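Long-range contact in HAD-superfamily hydrolase, subfamily IA, variant 1 (Ehrlichia chaffeensis, PDB 3KZX), which probably hydrolyses 2-phosphoglycolate to glycolate and phosphate, as a phosphatase of the haloacid dehalogenase-like superfamily: residues S40-L52 and D61-L74. Residues are numbered along the deposited sequence; the frame is centred on the assembly and turned at random.
Sequences SINIDRTTFYQVL and DLDSIPNSTIPKYL
R45, in the first turn of helix 45-52, reaches into the 62-67 loop and binds it through several acceptors at once. Its chain is extended from CG to NE (chi2 180°, chi3 178°), the length needed to bring the guanidinium edge among backbone carbonyls. NE donates to L62 O (2.8 Å) from above the carbonyl plane, while I65 N, closing the type I turn 62-65, meets that oxygen from the opposite face. NH2 points almost straight down the C=O bond of I65 O (2.6 Å), and NH1 reaches N67 OD1 (3.3 Å), whose amide stands nearly perpendicular to the guanidinium. One arginine thus ties both ends of the turn to the helix.

One turn on, Y49 suits its place because a hydroxyl on a long ring can reach the loop and both give and receive: it donates to D63 OD1 (2.8 Å), at the ring edge and in its plane, and accepts from L62 N (3.0 Å). D61 OD2 takes D63 N in an Asx turn. Two waters on N67 O bridge to S40 O and I43 N.

The rest of the interface is apolar. L74 CD1 sits over the F48 ring, 3.5 Å from its centroid, a CH-pi contact in which one methyl touches all six ring carbons. I43 CD1 packs on I70 CG2 (3.8 Å) and P71 CG, and one methyl of L52, CD1, touches both L62 CD1 and L74 CD2.

Helices 45-52 and 70-74 run almost parallel, 9° apart, their axes 13.1 Å from each other. Helix 82-95 flanks both, Y89 meeting F48 and I43 and W82 touching L74, in a helical cap set apart from the parallel sheet.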
# COMPACT_ATOMS: atom_id res chain seq x y z
N SER A 40 -2.56 -10.86 -1.82
CA SER A 40 -2.52 -12.24 -2.31
C SER A 40 -3.01 -13.26 -1.27
O SER A 40 -3.10 -14.44 -1.57
CB SER A 40 -1.10 -12.60 -2.72
OG SER A 40 -0.33 -12.95 -1.56
N ILE A 41 -3.34 -12.82 -0.06
CA ILE A 41 -3.81 -13.77 0.95
C ILE A 41 -5.27 -13.43 1.22
O ILE A 41 -5.59 -12.30 1.58
CB ILE A 41 -2.89 -13.74 2.22
CG1 ILE A 41 -1.52 -14.35 1.84
CG2 ILE A 41 -3.55 -14.47 3.40
CD1 ILE A 41 -0.66 -14.95 3.01
N ASN A 42 -6.14 -14.42 1.01
CA ASN A 42 -7.58 -14.26 1.11
C ASN A 42 -8.08 -13.48 -0.12
O ASN A 42 -8.92 -12.57 -0.00
CB ASN A 42 -7.99 -13.57 2.45
CG ASN A 42 -7.53 -14.37 3.69
OD1 ASN A 42 -7.34 -15.59 3.60
ND2 ASN A 42 -7.33 -13.68 4.82
N ILE A 43 -7.54 -13.83 -1.29
CA ILE A 43 -8.02 -13.28 -2.57
C ILE A 43 -9.53 -13.51 -2.67
O ILE A 43 -10.01 -14.61 -2.37
CB ILE A 43 -7.33 -13.95 -3.76
CG1 ILE A 43 -5.87 -13.51 -3.85
CG2 ILE A 43 -8.04 -13.62 -5.07
CD1 ILE A 43 -5.05 -14.24 -4.94
N ASP A 44 -10.29 -12.47 -3.05
CA ASP A 44 -11.72 -12.63 -3.30
C ASP A 44 -11.86 -13.15 -4.73
O ASP A 44 -11.47 -12.48 -5.68
CB ASP A 44 -12.49 -11.32 -3.13
CG ASP A 44 -14.00 -11.49 -3.19
OD1 ASP A 44 -14.71 -10.54 -2.80
OD2 ASP A 44 -14.49 -12.56 -3.64
N ARG A 45 -12.39 -14.37 -4.86
CA ARG A 45 -12.51 -15.03 -6.15
C ARG A 45 -13.36 -14.21 -7.11
O ARG A 45 -13.04 -14.14 -8.30
CB ARG A 45 -13.09 -16.44 -6.01
CG ARG A 45 -12.19 -17.43 -5.28
CD ARG A 45 -12.82 -18.81 -5.16
NE ARG A 45 -11.94 -19.76 -4.49
CZ ARG A 45 -11.67 -19.74 -3.19
NH1 ARG A 45 -12.20 -18.82 -2.38
NH2 ARG A 45 -10.84 -20.64 -2.68
N THR A 46 -14.42 -13.60 -6.58
CA THR A 46 -15.33 -12.79 -7.42
C THR A 46 -14.54 -11.73 -8.14
O THR A 46 -14.70 -11.56 -9.35
CB THR A 46 -16.45 -12.16 -6.60
OG1 THR A 46 -17.14 -13.19 -5.89
CG2 THR A 46 -17.46 -11.45 -7.53
N THR A 47 -13.66 -11.06 -7.41
CA THR A 47 -12.80 -10.05 -8.00
C THR A 47 -11.88 -10.62 -9.06
O THR A 47 -11.76 -10.04 -10.13
CB THR A 47 -11.95 -9.33 -6.96
OG1 THR A 47 -12.81 -8.78 -5.96
CG2 THR A 47 -11.18 -8.18 -7.64
N PHE A 48 -11.26 -11.77 -8.79
CA PHE A 48 -10.36 -12.33 -9.79
C PHE A 48 -11.10 -12.95 -10.99
O PHE A 48 -10.58 -12.93 -12.09
CB PHE A 48 -9.30 -13.26 -9.19
CG PHE A 48 -7.91 -12.93 -9.64
CD1 PHE A 48 -7.46 -13.31 -10.88
CD2 PHE A 48 -7.06 -12.21 -8.82
CE1 PHE A 48 -6.20 -12.98 -11.30
CE2 PHE A 48 -5.80 -11.88 -9.24
CZ PHE A 48 -5.37 -12.25 -10.48
N TYR A 49 -12.32 -13.46 -10.77
CA TYR A 49 -13.17 -13.88 -11.88
C TYR A 49 -13.40 -12.73 -12.86
O TYR A 49 -13.27 -12.91 -14.06
CB TYR A 49 -14.52 -14.43 -11.39
CG TYR A 49 -14.47 -15.84 -10.83
CD1 TYR A 49 -13.84 -16.86 -11.51
CD2 TYR A 49 -15.10 -16.15 -9.63
CE1 TYR A 49 -13.81 -18.16 -10.99
CE2 TYR A 49 -15.08 -17.43 -9.10
CZ TYR A 49 -14.43 -18.44 -9.78
OH TYR A 49 -14.42 -19.73 -9.27
N GLN A 50 -13.71 -11.54 -12.33
CA GLN A 50 -13.91 -10.34 -13.18
C GLN A 50 -12.65 -10.02 -13.97
O GLN A 50 -12.71 -9.71 -15.14
CB GLN A 50 -14.29 -9.12 -12.33
CG GLN A 50 -15.72 -9.17 -11.77
CD GLN A 50 -15.93 -8.22 -10.58
OE1 GLN A 50 -14.98 -7.65 -10.03
NE2 GLN A 50 -17.20 -8.06 -10.18
N VAL A 51 -11.48 -10.11 -13.32
CA VAL A 51 -10.23 -9.87 -14.01
C VAL A 51 -10.00 -10.87 -15.15
O VAL A 51 -9.67 -10.48 -16.27
CB VAL A 51 -9.03 -9.89 -13.02
CG1 VAL A 51 -7.71 -9.82 -13.75
CG2 VAL A 51 -9.16 -8.73 -12.00
N LEU A 52 -10.22 -12.15 -14.86
CA LEU A 52 -10.02 -13.21 -15.84
C LEU A 52 -11.01 -13.05 -16.97
O LEU A 52 -10.65 -13.18 -18.14
CB LEU A 52 -10.14 -14.60 -15.21
CG LEU A 52 -8.99 -14.97 -14.26
CD1 LEU A 52 -9.36 -16.17 -13.41
CD2 LEU A 52 -7.68 -15.20 -15.04
N ASP A 61 -12.46 -22.37 -13.08
CA ASP A 61 -13.12 -22.66 -11.82
C ASP A 61 -12.06 -22.61 -10.74
O ASP A 61 -11.16 -23.44 -10.70
CB ASP A 61 -13.79 -24.04 -11.88
CG ASP A 61 -14.62 -24.36 -10.64
OD1 ASP A 61 -15.27 -25.43 -10.64
OD2 ASP A 61 -14.63 -23.58 -9.69
N LEU A 62 -12.18 -21.61 -9.87
CA LEU A 62 -11.31 -21.43 -8.73
C LEU A 62 -12.02 -21.85 -7.45
O LEU A 62 -11.44 -21.76 -6.37
CB LEU A 62 -10.93 -19.93 -8.59
CG LEU A 62 -10.21 -19.30 -9.77
CD1 LEU A 62 -10.00 -17.82 -9.52
CD2 LEU A 62 -8.90 -20.03 -10.06
N ASP A 63 -13.28 -22.25 -7.56
CA ASP A 63 -14.11 -22.45 -6.36
C ASP A 63 -13.61 -23.61 -5.50
O ASP A 63 -13.77 -23.58 -4.29
CB ASP A 63 -15.57 -22.69 -6.71
CG ASP A 63 -16.30 -21.43 -7.15
OD1 ASP A 63 -15.81 -20.32 -6.93
OD2 ASP A 63 -17.40 -21.57 -7.71
N SER A 64 -13.01 -24.63 -6.11
CA SER A 64 -12.50 -25.79 -5.37
C SER A 64 -11.02 -25.64 -4.99
O SER A 64 -10.45 -26.48 -4.33
CB SER A 64 -12.74 -27.07 -6.18
OG SER A 64 -12.15 -27.02 -7.48
N ILE A 65 -10.39 -24.55 -5.40
CA ILE A 65 -8.99 -24.38 -5.09
C ILE A 65 -8.83 -23.71 -3.73
O ILE A 65 -9.36 -22.61 -3.50
CB ILE A 65 -8.26 -23.62 -6.19
CG1 ILE A 65 -8.40 -24.39 -7.52
CG2 ILE A 65 -6.79 -23.50 -5.86
CD1 ILE A 65 -7.70 -23.73 -8.64
N PRO A 66 -8.10 -24.36 -2.82
CA PRO A 66 -7.86 -23.72 -1.54
C PRO A 66 -7.30 -22.31 -1.70
O PRO A 66 -6.45 -22.05 -2.57
CB PRO A 66 -6.84 -24.64 -0.87
CG PRO A 66 -7.07 -25.97 -1.48
CD PRO A 66 -7.42 -25.66 -2.91
N ASN A 67 -7.80 -21.40 -0.87
CA ASN A 67 -7.36 -19.99 -0.92
C ASN A 67 -5.86 -19.80 -0.98
O ASN A 67 -5.38 -18.96 -1.71
CB ASN A 67 -7.92 -19.25 0.30
CG ASN A 67 -9.25 -18.62 0.02
OD1 ASN A 67 -10.31 -19.25 0.24
ND2 ASN A 67 -9.23 -17.36 -0.47
N SER A 68 -5.12 -20.60 -0.23
CA SER A 68 -3.67 -20.47 -0.12
C SER A 68 -2.95 -20.89 -1.39
O SER A 68 -1.79 -20.56 -1.60
CB SER A 68 -3.18 -21.35 1.03
OG SER A 68 -1.77 -21.39 1.09
N THR A 69 -3.64 -21.68 -2.22
CA THR A 69 -3.08 -22.18 -3.48
C THR A 69 -3.43 -21.31 -4.66
O THR A 69 -2.76 -21.38 -5.68
CB THR A 69 -3.57 -23.63 -3.72
OG1 THR A 69 -3.09 -24.43 -2.64
CG2 THR A 69 -3.07 -24.19 -5.05
N ILE A 70 -4.46 -20.48 -4.50
CA ILE A 70 -4.96 -19.61 -5.58
C ILE A 70 -3.85 -18.84 -6.27
O ILE A 70 -3.78 -18.86 -7.50
CB ILE A 70 -6.09 -18.66 -5.10
CG1 ILE A 70 -7.38 -19.43 -4.82
CG2 ILE A 70 -6.39 -17.59 -6.15
CD1 ILE A 70 -7.96 -20.07 -6.05
N PRO A 71 -2.96 -18.17 -5.51
CA PRO A 71 -1.92 -17.39 -6.20
C PRO A 71 -1.00 -18.21 -7.10
O PRO A 71 -0.79 -17.83 -8.27
CB PRO A 71 -1.15 -16.74 -5.05
CG PRO A 71 -2.11 -16.77 -3.88
CD PRO A 71 -2.88 -18.02 -4.05
N LYS A 72 -0.46 -19.32 -6.59
CA LYS A 72 0.43 -20.16 -7.42
C LYS A 72 -0.32 -20.73 -8.59
O LYS A 72 0.19 -20.80 -9.70
CB LYS A 72 1.10 -21.28 -6.63
CG LYS A 72 2.46 -20.84 -6.07
CD LYS A 72 3.08 -21.84 -5.10
CE LYS A 72 4.27 -21.24 -4.33
NZ LYS A 72 5.59 -21.62 -4.90
N TYR A 73 -1.56 -21.12 -8.36
CA TYR A 73 -2.38 -21.61 -9.47
C TYR A 73 -2.55 -20.55 -10.56
O TYR A 73 -2.37 -20.85 -11.75
CB TYR A 73 -3.74 -22.06 -8.96
CG TYR A 73 -4.57 -22.75 -9.99
CD1 TYR A 73 -4.47 -24.12 -10.18
CD2 TYR A 73 -5.51 -22.06 -10.72
CE1 TYR A 73 -5.27 -24.77 -11.12
CE2 TYR A 73 -6.29 -22.69 -11.66
CZ TYR A 73 -6.19 -24.03 -11.85
OH TYR A 73 -6.98 -24.64 -12.79
N LEU A 74 -2.92 -19.33 -10.17
CA LEU A 74 -3.13 -18.24 -11.15
C LEU A 74 -1.83 -17.89 -11.89
O LEU A 74 -1.85 -17.64 -13.10
CB LEU A 74 -3.68 -16.99 -10.46
CG LEU A 74 -5.11 -17.07 -9.91
CD1 LEU A 74 -5.47 -15.81 -9.10
CD2 LEU A 74 -6.11 -17.32 -11.00
O HOH W 1 -3.52 -16.87 -0.71
O HOH W 2 -5.98 -16.53 -1.96